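Local coordinates for protein phosphoribulokinase 1 (Rhodobacter sphaeroides, PDB 1A7J) that catalyses the ATP-dependent phosphorylation of D-ribulose 5-phosphate to D-ribulose 1,5-bisphosphate in the Calvin cycle, at residues 270-273 against 274-278. Sequence-based numbering, arbitrary orientation.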
loop_
_atom_site.group_PDB
_atom_site.type_symbol
_atom_site.label_atom_id
_atom_site.label_comp_id
_atom_site.label_asym_id
_atom_site.label_seq_id
_atom_site.Cartn_x
_atom_site.Cartn_y
_atom_site.Cartn_z
ATOM N N LEU A 270 -13.898 -1.587 -10.501
ATOM C CA LEU A 270 -15.347 -1.561 -10.232
ATOM C C LEU A 270 -15.762 -2.166 -8.875
ATOM O O LEU A 270 -16.763 -1.742 -8.278
ATOM C CB LEU A 270 -16.101 -2.287 -11.351
ATOM C CG LEU A 270 -17.629 -2.250 -11.354
ATOM C CD1 LEU A 270 -18.129 -0.816 -11.378
ATOM C CD2 LEU A 270 -18.137 -2.970 -12.571
ATOM N N ALA A 271 -15.056 -3.213 -8.447
ATOM C CA ALA A 271 -15.258 -3.814 -7.135
ATOM C C ALA A 271 -14.810 -2.895 -5.995
ATOM O O ALA A 271 -15.503 -2.743 -4.993
ATOM C CB ALA A 271 -14.531 -5.103 -7.067
ATOM N N MET A 272 -13.722 -2.175 -6.193
ATOM C CA MET A 272 -13.394 -1.111 -5.261
ATOM C C MET A 272 -14.451 -0.001 -5.197
ATOM O O MET A 272 -14.914 0.338 -4.124
ATOM C CB MET A 272 -12.003 -0.546 -5.572
ATOM C CG MET A 272 -10.936 -1.587 -5.385
ATOM S SD MET A 272 -9.295 -0.953 -5.488
ATOM C CE MET A 272 -9.394 0.227 -4.300
ATOM N N GLN A 273 -14.937 0.481 -6.328
ATOM C CA GLN A 273 -16.012 1.459 -6.284
ATOM C C GLN A 273 -17.241 0.931 -5.601
ATOM O O GLN A 273 -17.649 1.489 -4.594
ATOM C CB GLN A 273 -16.372 1.939 -7.673
ATOM C CG GLN A 273 -15.441 3.015 -8.138
ATOM C CD GLN A 273 -15.744 3.454 -9.533
ATOM O OE1 GLN A 273 -16.895 3.752 -9.862
ATOM N NE2 GLN A 273 -14.721 3.474 -10.380
ATOM N N LEU A 274 -17.752 -0.218 -6.039
ATOM C CA LEU A 274 -18.963 -0.741 -5.440
ATOM C C LEU A 274 -18.765 -0.992 -3.971
ATOM O O LEU A 274 -19.719 -0.971 -3.208
ATOM C CB LEU A 274 -19.380 -2.049 -6.070
ATOM C CG LEU A 274 -19.815 -2.047 -7.517
ATOM C CD1 LEU A 274 -20.297 -3.440 -7.841
ATOM C CD2 LEU A 274 -20.901 -1.028 -7.725
ATOM N N ILE A 275 -17.575 -1.413 -3.585
ATOM C CA ILE A 275 -17.394 -1.834 -2.209
ATOM C C ILE A 275 -17.097 -0.643 -1.320
ATOM O O ILE A 275 -17.844 -0.394 -0.385
ATOM C CB ILE A 275 -16.297 -2.922 -2.101
ATOM C CG1 ILE A 275 -16.859 -4.221 -2.652
ATOM C CG2 ILE A 275 -15.823 -3.119 -0.655
ATOM C CD1 ILE A 275 -15.849 -5.216 -2.833
ATOM N N LEU A 276 -16.232 0.247 -1.789
ATOM C CA LEU A 276 -15.639 1.282 -0.952
ATOM C C LEU A 276 -16.432 2.577 -0.939
ATOM O O LEU A 276 -16.184 3.475 -0.129
ATOM C CB LEU A 276 -14.246 1.605 -1.449
ATOM C CG LEU A 276 -12.975 0.952 -0.917
ATOM C CD1 LEU A 276 -13.199 -0.236 -0.019
ATOM C CD2 LEU A 276 -12.166 0.583 -2.134
ATOM N N THR A 277 -17.230 2.778 -1.968
ATOM C CA THR A 277 -17.973 4.012 -2.059
ATOM C C THR A 277 -18.796 4.311 -0.791
ATOM O O THR A 277 -18.572 5.349 -0.170
ATOM C CB THR A 277 -18.826 4.012 -3.318
ATOM O OG1 THR A 277 -17.974 4.193 -4.451
ATOM C CG2 THR A 277 -19.864 5.104 -3.261
ATOM N N PRO A 278 -19.578 3.317 -0.272
ATOM C CA PRO A 278 -20.323 3.428 0.995
ATOM C C PRO A 278 -19.591 3.388 2.352
ATOM O O PRO A 278 -20.152 3.790 3.379
ATOM C CB PRO A 278 -21.340 2.290 0.898
ATOM C CG PRO A 278 -20.749 1.328 -0.011
ATOM C CD PRO A 278 -20.093 2.189 -1.064
#
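Four backbone hydrogen bonds of the alpha-helical i to i+4 kind join L270-Q273 to L274-T277 within helix 268-284. L274 N donates to L270 O at 2.9 Å, nearly straight (170°). I275 N reaches A271 O at 2.8 Å, and L276 N reaches M272 O at 2.7 Å. T277 N gives Q273 O its first donor, at 3.0 Å. The T277 hydroxyl is the second: OG1 donates to Q273 O at 2.7 Å, from above the carbonyl plane. This is possible because OG1 stands beside its own backbone N (chi1 -73°), facing back up the helix. P278 follows and has no N-H to give, and the helix kinks there.

The apolar contacts also run four residues apart. The M272 and L276 side chains run alongside each other from the same flank of the helix. The M272 chain bends at chi3 (56°), and its CE meets L276 CD2 at 3.5 Å. A271 CB and I275 CD1 touch more loosely, at 4.4 Å. A271 and I275 both pack on I233 of strand 229-235, L274 packs on helix 243-249, and M272 packs on helix 21-32.

A valine in place of T277 has no hydroxyl, so Q273 O would lose its second donor and the turn before P278 would probably be held less firmly. The chemistry implies a helix whose A271 and I275 face the sheet, with two helices covering M272 and L274, while Q273 O takes both the amide and the hydroxyl of T277 just before the kink at P278.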